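Local coordinates for HAT1-interacting factor 1 (Saccharomyces cerevisiae, PDB 4NQ0), which chaperones histones H3 and H4 as part of the nuclear histone acetyltransferase B complex, serving chromatin assembly and telomere silencing, at residues Gln212-Leu217 and Gly236-Leu241; Arg254-Tyr259 and Asp288-Val293. All coordinates share one frame; numbering follows the deposited sequence.

Overall arrangement
Both contacts join helices of the TPR array, one after the other along the chain. Interaction 1 lies about 6 Å, centre to centre, from the middle of the chain and links helices 202-218 and 229-248; interaction 2, about 12 Å out, sets helix 252-266 against the C-terminal part of helix 273-290 and the chain after it. Both are buried and apolar, but the first interlocks branched side chains and an aromatic face, whereas the second centres on an isoleucine packed against an alanine, with a tyrosine edge beside them. They share no helix, yet they touch: Tyr239 CD1 lies 3.4 Å from His258 CD2, where the consecutive helices 229-248 and 252-266 pack together. Interaction 2 lies wholly in the region that binds H2A-H2B.

Interaction 1 of 2, residues Gln212-Leu217 and Gly236-Leu241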
ATOM      1  N   GLN A 212      -3.003   3.181 -10.544  1.00 27.44           N
ATOM      2  CA  GLN A 212      -2.962   4.524 -11.102  1.00 27.19           C
ATOM      3  C   GLN A 212      -2.423   5.571 -10.123  1.00 27.26           C
ATOM      4  O   GLN A 212      -1.775   6.523 -10.542  1.00 27.22           O
ATOM      5  CB  GLN A 212      -4.343   4.912 -11.630  1.00 27.42           C
ATOM      6  CG  GLN A 212      -4.794   4.009 -12.793  1.00 27.67           C
ATOM      7  CD  GLN A 212      -6.231   4.223 -13.171  1.00 27.57           C
ATOM      8  OE1 GLN A 212      -6.545   5.145 -13.918  1.00 27.40           O
ATOM      9  NE2 GLN A 212      -7.124   3.363 -12.669  1.00 27.01           N
ATOM     10  N   ALA A 213      -2.687   5.417  -8.830  1.00 27.22           N
ATOM     11  CA  ALA A 213      -2.018   6.274  -7.832  1.00 27.77           C
ATOM     12  C   ALA A 213      -0.492   6.159  -7.937  1.00 28.33           C
ATOM     13  O   ALA A 213       0.220   7.179  -7.918  1.00 28.19           O
ATOM     14  CB  ALA A 213      -2.480   5.946  -6.427  1.00 27.04           C
ATOM     15  N   LEU A 214      -0.009   4.924  -8.063  1.00 28.68           N
ATOM     16  CA  LEU A 214       1.419   4.648  -8.195  1.00 29.94           C
ATOM     17  C   LEU A 214       1.966   5.321  -9.427  1.00 30.56           C
ATOM     18  O   LEU A 214       3.011   5.951  -9.392  1.00 30.77           O
ATOM     19  CB  LEU A 214       1.688   3.148  -8.343  1.00 30.12           C
ATOM     20  CG  LEU A 214       1.701   2.259  -7.113  1.00 31.89           C
ATOM     21  CD1 LEU A 214       1.862   0.812  -7.570  1.00 33.27           C
ATOM     22  CD2 LEU A 214       2.821   2.658  -6.147  1.00 32.91           C
ATOM     23  N   MET A 215       1.259   5.122 -10.530  1.00 31.03           N
ATOM     24  CA  MET A 215       1.604   5.728 -11.809  1.00 32.51           C
ATOM     25  C   MET A 215       1.827   7.227 -11.638  1.00 32.79           C
ATOM     26  O   MET A 215       2.834   7.765 -12.093  1.00 33.83           O
ATOM     27  CB  MET A 215       0.476   5.424 -12.806  1.00 32.66           C
ATOM     28  CG  MET A 215       0.422   6.216 -14.094  1.00 34.63           C
ATOM     29  SD  MET A 215      -1.196   5.962 -14.890  1.00 39.08           S
ATOM     30  CE  MET A 215      -1.261   4.170 -15.026  1.00 33.13           C
ATOM     31  N   LEU A 216       0.895   7.890 -10.964  1.00 32.56           N
ATOM     32  CA  LEU A 216       0.943   9.346 -10.797  1.00 32.91           C
ATOM     33  C   LEU A 216       2.067   9.784  -9.842  1.00 33.69           C
ATOM     34  O   LEU A 216       2.847  10.689 -10.161  1.00 34.02           O
ATOM     35  CB  LEU A 216      -0.422   9.860 -10.324  1.00 32.26           C
ATOM     36  CG  LEU A 216      -1.538   9.733 -11.371  1.00 31.96           C
ATOM     37  CD1 LEU A 216      -2.931   9.866 -10.764  1.00 29.69           C
ATOM     38  CD2 LEU A 216      -1.332  10.761 -12.489  1.00 31.27           C
ATOM     39  N   LEU A 217       2.149   9.132  -8.685  1.00 33.30           N
ATOM     40  CA  LEU A 217       3.191   9.416  -7.697  1.00 34.18           C
ATOM     41  C   LEU A 217       4.598   9.134  -8.235  1.00 35.87           C
ATOM     42  O   LEU A 217       5.531   9.884  -7.960  1.00 35.59           O
ATOM     43  CB  LEU A 217       2.954   8.591  -6.423  1.00 33.07           C
ATOM     44  CG  LEU A 217       1.731   8.956  -5.580  1.00 31.38           C
ATOM     45  CD1 LEU A 217       1.397   7.846  -4.592  1.00 31.12           C
ATOM     46  CD2 LEU A 217       1.961  10.273  -4.844  1.00 29.75           C
ATOM     47  N   GLY A 236       5.205   4.008  -0.802  1.00 28.40           N
ATOM     48  CA  GLY A 236       5.225   2.976   0.234  1.00 27.46           C
ATOM     49  C   GLY A 236       3.856   2.771   0.846  1.00 27.38           C
ATOM     50  O   GLY A 236       3.391   1.631   0.971  1.00 26.63           O
ATOM     51  N   ASP A 237       3.206   3.882   1.204  1.00 27.73           N
ATOM     52  CA  ASP A 237       1.842   3.877   1.754  1.00 27.60           C
ATOM     53  C   ASP A 237       0.862   3.204   0.802  1.00 27.15           C
ATOM     54  O   ASP A 237      -0.019   2.452   1.231  1.00 27.07           O
ATOM     55  CB  ASP A 237       1.352   5.310   2.051  1.00 28.28           C
ATOM     56  CG  ASP A 237       1.982   5.916   3.297  1.00 30.14           C
ATOM     57  OD1 ASP A 237       2.573   5.181   4.118  1.00 30.13           O
ATOM     58  OD2 ASP A 237       1.875   7.147   3.454  1.00 31.38           O
ATOM     59  N   VAL A 238       1.015   3.461  -0.498  1.00 26.62           N
ATOM     60  CA  VAL A 238       0.138   2.841  -1.485  1.00 25.74           C
ATOM     61  C   VAL A 238       0.345   1.332  -1.521  1.00 25.71           C
ATOM     62  O   VAL A 238      -0.635   0.566  -1.620  1.00 25.19           O
ATOM     63  CB  VAL A 238       0.328   3.436  -2.884  1.00 25.88           C
ATOM     64  CG1 VAL A 238      -0.419   2.593  -3.946  1.00 24.79           C
ATOM     65  CG2 VAL A 238      -0.146   4.894  -2.890  1.00 25.49           C
ATOM     66  N   TYR A 239       1.601   0.899  -1.431  1.00 25.42           N
ATOM     67  CA  TYR A 239       1.905  -0.533  -1.466  1.00 25.56           C
ATOM     68  C   TYR A 239       1.332  -1.239  -0.243  1.00 25.61           C
ATOM     69  O   TYR A 239       0.820  -2.353  -0.366  1.00 26.64           O
ATOM     70  CB  TYR A 239       3.415  -0.802  -1.617  1.00 25.30           C
ATOM     71  CG  TYR A 239       3.917  -0.740  -3.045  1.00 25.87           C
ATOM     72  CD1 TYR A 239       3.322  -1.499  -4.047  1.00 26.67           C
ATOM     73  CD2 TYR A 239       5.002   0.057  -3.392  1.00 25.82           C
ATOM     74  CE1 TYR A 239       3.779  -1.458  -5.357  1.00 27.10           C
ATOM     75  CE2 TYR A 239       5.465   0.111  -4.694  1.00 26.32           C
ATOM     76  CZ  TYR A 239       4.849  -0.641  -5.669  1.00 26.84           C
ATOM     77  OH  TYR A 239       5.316  -0.577  -6.939  1.00 25.83           O
ATOM     78  N   ILE A 240       1.398  -0.604   0.926  1.00 26.01           N
ATOM     79  CA  ILE A 240       0.761  -1.152   2.128  1.00 26.41           C
ATOM     80  C   ILE A 240      -0.744  -1.322   1.910  1.00 26.94           C
ATOM     81  O   ILE A 240      -1.311  -2.369   2.235  1.00 27.84           O
ATOM     82  CB  ILE A 240       0.995  -0.281   3.400  1.00 26.96           C
ATOM     83  CG1 ILE A 240       2.481  -0.239   3.805  1.00 26.46           C
ATOM     84  CG2 ILE A 240       0.156  -0.804   4.570  1.00 27.49           C
ATOM     85  CD1 ILE A 240       3.093  -1.594   4.202  1.00 28.13           C
ATOM     86  N   LEU A 241      -1.397  -0.308   1.359  1.00 27.27           N
ATOM     87  CA  LEU A 241      -2.837  -0.392   1.085  1.00 27.91           C
ATOM     88  C   LEU A 241      -3.140  -1.508   0.087  1.00 27.20           C
ATOM     89  O   LEU A 241      -4.067  -2.272   0.287  1.00 26.52           O
ATOM     90  CB  LEU A 241      -3.377   0.930   0.521  1.00 28.37           C
ATOM     91  CG  LEU A 241      -4.624   1.553   1.150  1.00 31.69           C
ATOM     92  CD1 LEU A 241      -5.065   2.759   0.281  1.00 32.62           C
ATOM     93  CD2 LEU A 241      -5.792   0.572   1.349  1.00 32.50           C
TER
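Leu214 reaches across to both Val238 and Tyr239, and together with Leu217 these residues form the tight part of the contact. Its CG lies 3.8 Å from Val238 CG1, while CD2 touches both the valine and the tyrosine ring. CD2 sits over one face of that ring in a CH-pi contact, 4.1 Å from the centroid and 20° off the normal; CD1, on the same side of the ring, lies beyond its rim near the hydroxyl, 3.7 Å from Tyr239 CE1. Val238 suits the neighbouring place because it forks close to the backbone: with CG1 anti to the backbone N (chi1 170°), that methyl meets Leu214, and CG2 is left to touch Leu217 CD1 at 3.7 Å.

Packing slackens toward Ala213, whose CB stays 4.4 Å from Val238 CG2. On the more open side, partly exposed Asp237 turns from the contact to a salt bridge with Lys278 and a hydrogen bond with Tyr266. The pairing joins predicted TPR 1 to TPR 2 through two nearly antiparallel helices, their local axes 10.1 Å apart at an angle of 171°. Tyr239 OH is hydrogen-bonded to Asp180 OD2, which probably steadies the far end of the ring. A serine in place of Tyr239 would probably leave the Leu214 methyls without their aromatic platform and Asp180 without its hydroxyl partner. Since the groups meeting between the helices are hydrocarbon branches and a ring face, the fit relies on shape and exclusion of water, and the polar bonds are made with residues outside the two segments.

Interaction 2 of 2, residues Arg254-Tyr259 and Asp288-Val293; sequences RAIHHY and DALRWV
Tyr259 N donates to Ala255 O at 2.9 Å, a helical bond that sets two side chains one turn apart, both facing Ala289. This is helix-to-helix packing within the TPR array: Arg254-Tyr259 belongs to predicted TPR 2, and predicted TPR 3 starts at Ala289. The backbones come close, with the CA atoms of Ile256 and Ala289 6.0 Å apart, and the small alanine makes that possible. Its methyl, CB, lies 3.3 Å from Ile256 CG1, unusually close for two carbons.

Tyr259 meets the same methyl with the edge of its ring, CE2 lying 4.1 Å from Ala289 CB near the ring plane. Its hydroxyl is hydrogen-bonded to Asp244 on helix 229-248, on which the side chain also packs at Ile240. Ile256 contributes the largest share of any residue. With CG1 anti to the carbonyl carbon (chi1 -62°) and the chain then extended (chi2 163°), it slides past Ala289 and reaches the last residues of the partner segment. The unbranched CG1-CD1 arm suits a place beside a close backbone, and Val286 and Leu165 also touch the isoleucine. At the end of that arm, Ile256 CD1 is 3.5 Å from Leu290 CA. The same methyl lies 3.9 Å from Leu290 CD1 and 3.8 Å from Val293 CG1.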
ATOM      1  N   ARG A 254       0.548 -12.134  -3.317  1.00 30.84           N
ATOM      2  CA  ARG A 254       0.593 -10.772  -3.838  1.00 30.19           C
ATOM      3  C   ARG A 254       0.693  -9.766  -2.698  1.00 29.15           C
ATOM      4  O   ARG A 254       1.458  -8.797  -2.786  1.00 28.46           O
ATOM      5  CB  ARG A 254      -0.619 -10.478  -4.729  1.00 31.06           C
ATOM      6  CG  ARG A 254      -0.484 -11.060  -6.150  1.00 33.17           C
ATOM      7  CD  ARG A 254      -1.777 -10.968  -6.990  1.00 36.68           C
ATOM      8  NE  ARG A 254      -2.338  -9.614  -7.003  1.00 40.46           N
ATOM      9  CZ  ARG A 254      -3.242  -9.170  -7.880  1.00 43.92           C
ATOM     10  NH1 ARG A 254      -3.711  -9.958  -8.847  1.00 46.41           N
ATOM     11  NH2 ARG A 254      -3.677  -7.918  -7.795  1.00 44.96           N
ATOM     12  N   ALA A 255      -0.053 -10.008  -1.622  1.00 27.86           N
ATOM     13  CA  ALA A 255       0.008  -9.146  -0.445  1.00 27.07           C
ATOM     14  C   ALA A 255       1.427  -9.013   0.058  1.00 26.21           C
ATOM     15  O   ALA A 255       1.932  -7.896   0.203  1.00 25.98           O
ATOM     16  CB  ALA A 255      -0.885  -9.675   0.685  1.00 27.19           C
ATOM     17  N   ILE A 256       2.068 -10.149   0.322  1.00 25.27           N
ATOM     18  CA  ILE A 256       3.391 -10.153   0.935  1.00 25.36           C
ATOM     19  C   ILE A 256       4.369  -9.426   0.024  1.00 25.09           C
ATOM     20  O   ILE A 256       5.191  -8.638   0.495  1.00 24.69           O
ATOM     21  CB  ILE A 256       3.904 -11.585   1.229  1.00 25.87           C
ATOM     22  CG1 ILE A 256       2.989 -12.290   2.226  1.00 26.05           C
ATOM     23  CG2 ILE A 256       5.297 -11.524   1.826  1.00 26.21           C
ATOM     24  CD1 ILE A 256       3.159 -13.823   2.284  1.00 29.24           C
ATOM     25  N   HIS A 257       4.251  -9.667  -1.280  1.00 25.11           N
ATOM     26  CA  HIS A 257       5.113  -9.011  -2.247  1.00 25.62           C
ATOM     27  C   HIS A 257       4.984  -7.486  -2.171  1.00 25.32           C
ATOM     28  O   HIS A 257       5.983  -6.764  -2.239  1.00 25.26           O
ATOM     29  CB  HIS A 257       4.812  -9.513  -3.657  1.00 26.38           C
ATOM     30  CG  HIS A 257       5.370  -8.642  -4.732  1.00 28.44           C
ATOM     31  ND1 HIS A 257       6.713  -8.613  -5.046  1.00 30.71           N
ATOM     32  CD2 HIS A 257       4.769  -7.752  -5.559  1.00 29.43           C
ATOM     33  CE1 HIS A 257       6.913  -7.751  -6.029  1.00 31.01           C
ATOM     34  NE2 HIS A 257       5.749  -7.214  -6.356  1.00 30.91           N
ATOM     35  N   HIS A 258       3.761  -6.991  -2.006  1.00 25.06           N
ATOM     36  CA  HIS A 258       3.546  -5.542  -1.898  1.00 24.62           C
ATOM     37  C   HIS A 258       4.010  -4.951  -0.578  1.00 24.20           C
ATOM     38  O   HIS A 258       4.584  -3.858  -0.558  1.00 23.69           O
ATOM     39  CB  HIS A 258       2.105  -5.177  -2.220  1.00 24.51           C
ATOM     40  CG  HIS A 258       1.816  -5.215  -3.685  1.00 26.07           C
ATOM     41  ND1 HIS A 258       0.724  -5.864  -4.220  1.00 28.20           N
ATOM     42  CD2 HIS A 258       2.519  -4.729  -4.736  1.00 26.14           C
ATOM     43  CE1 HIS A 258       0.753  -5.746  -5.538  1.00 29.44           C
ATOM     44  NE2 HIS A 258       1.836  -5.067  -5.876  1.00 27.64           N
ATOM     45  N   TYR A 259       3.784  -5.660   0.520  1.00 23.98           N
ATOM     46  CA  TYR A 259       4.343  -5.241   1.821  1.00 23.89           C
ATOM     47  C   TYR A 259       5.878  -5.124   1.778  1.00 24.07           C
ATOM     48  O   TYR A 259       6.471  -4.188   2.335  1.00 23.57           O
ATOM     49  CB  TYR A 259       3.947  -6.215   2.921  1.00 24.09           C
ATOM     50  CG  TYR A 259       2.480  -6.233   3.312  1.00 23.91           C
ATOM     51  CD1 TYR A 259       1.708  -5.072   3.331  1.00 23.73           C
ATOM     52  CD2 TYR A 259       1.879  -7.415   3.720  1.00 24.99           C
ATOM     53  CE1 TYR A 259       0.360  -5.099   3.707  1.00 24.59           C
ATOM     54  CE2 TYR A 259       0.550  -7.454   4.111  1.00 24.27           C
ATOM     55  CZ  TYR A 259      -0.207  -6.295   4.109  1.00 25.20           C
ATOM     56  OH  TYR A 259      -1.522  -6.339   4.501  1.00 26.27           O
ATOM     57  N   ASP A 288       2.459 -11.412   9.124  1.00 33.36           N
ATOM     58  CA  ASP A 288       1.059 -11.741   9.304  1.00 35.02           C
ATOM     59  C   ASP A 288       0.461 -12.377   8.043  1.00 35.14           C
ATOM     60  O   ASP A 288      -0.328 -13.305   8.141  1.00 36.58           O
ATOM     61  CB  ASP A 288       0.241 -10.512   9.709  1.00 35.68           C
ATOM     62  CG  ASP A 288      -0.989 -10.885  10.518  1.00 38.29           C
ATOM     63  OD1 ASP A 288      -0.819 -11.347  11.663  1.00 40.46           O
ATOM     64  OD2 ASP A 288      -2.117 -10.720  10.009  1.00 42.57           O
ATOM     65  N   ALA A 289       0.837 -11.881   6.874  1.00 34.46           N
ATOM     66  CA  ALA A 289       0.405 -12.478   5.619  1.00 34.80           C
ATOM     67  C   ALA A 289       1.117 -13.814   5.390  1.00 35.22           C
ATOM     68  O   ALA A 289       0.497 -14.779   4.962  1.00 35.61           O
ATOM     69  CB  ALA A 289       0.666 -11.532   4.464  1.00 33.71           C
ATOM     70  N   LEU A 290       2.410 -13.852   5.704  1.00 35.29           N
ATOM     71  CA  LEU A 290       3.243 -15.040   5.547  1.00 35.88           C
ATOM     72  C   LEU A 290       2.713 -16.271   6.268  1.00 37.18           C
ATOM     73  O   LEU A 290       2.910 -17.390   5.798  1.00 37.35           O
ATOM     74  CB  LEU A 290       4.667 -14.738   6.025  1.00 35.36           C
ATOM     75  CG  LEU A 290       5.853 -15.600   5.609  1.00 35.62           C
ATOM     76  CD1 LEU A 290       5.842 -15.929   4.127  1.00 34.30           C
ATOM     77  CD2 LEU A 290       7.149 -14.866   5.990  1.00 34.78           C
ATOM     78  N   ARG A 291       2.032 -16.091   7.396  1.00 38.40           N
ATOM     79  CA  ARG A 291       1.482 -17.262   8.095  1.00 40.25           C
ATOM     80  C   ARG A 291       0.419 -18.000   7.275  1.00 41.14           C
ATOM     81  O   ARG A 291       0.246 -19.199   7.442  1.00 41.78           O
ATOM     82  CB  ARG A 291       0.975 -16.905   9.494  1.00 40.76           C
ATOM     83  CG  ARG A 291      -0.208 -15.986   9.526  1.00 42.90           C
ATOM     84  CD  ARG A 291      -0.274 -15.201  10.839  1.00 44.61           C
ATOM     85  NE  ARG A 291      -0.918 -15.992  11.883  1.00 46.96           N
ATOM     86  CZ  ARG A 291      -2.069 -15.688  12.487  1.00 49.42           C
ATOM     87  NH1 ARG A 291      -2.729 -14.570  12.193  1.00 50.16           N
ATOM     88  NH2 ARG A 291      -2.556 -16.507  13.411  1.00 50.79           N
ATOM     89  N   TRP A 292      -0.242 -17.305   6.351  1.00 41.77           N
ATOM     90  CA  TRP A 292      -1.316 -17.903   5.564  1.00 43.25           C
ATOM     91  C   TRP A 292      -0.896 -18.424   4.186  1.00 43.43           C
ATOM     92  O   TRP A 292      -1.698 -19.066   3.501  1.00 44.60           O
ATOM     93  CB  TRP A 292      -2.453 -16.892   5.406  1.00 43.66           C
ATOM     94  CG  TRP A 292      -2.899 -16.390   6.728  1.00 45.26           C
ATOM     95  CD1 TRP A 292      -2.749 -15.127   7.223  1.00 45.63           C
ATOM     96  CD2 TRP A 292      -3.513 -17.162   7.764  1.00 47.29           C
ATOM     97  NE1 TRP A 292      -3.254 -15.058   8.503  1.00 47.04           N
ATOM     98  CE2 TRP A 292      -3.728 -16.294   8.860  1.00 47.39           C
ATOM     99  CE3 TRP A 292      -3.914 -18.503   7.870  1.00 49.14           C
ATOM    100  CZ2 TRP A 292      -4.329 -16.719  10.045  1.00 48.88           C
ATOM    101  CZ3 TRP A 292      -4.512 -18.929   9.052  1.00 50.55           C
ATOM    102  CH2 TRP A 292      -4.715 -18.035  10.126  1.00 50.26           C
ATOM    103  N   VAL A 293       0.336 -18.151   3.770  1.00 42.48           N
ATOM    104  CA  VAL A 293       0.770 -18.552   2.443  1.00 42.46           C
ATOM    105  C   VAL A 293       1.287 -19.992   2.502  1.00 43.03           C
ATOM    106  O   VAL A 293       2.238 -20.289   3.223  1.00 42.52           O
ATOM    107  CB  VAL A 293       1.810 -17.557   1.861  1.00 41.58           C
ATOM    108  CG1 VAL A 293       3.114 -17.624   2.617  1.00 41.14           C
ATOM    109  CG2 VAL A 293       2.028 -17.818   0.369  1.00 42.47           C
TER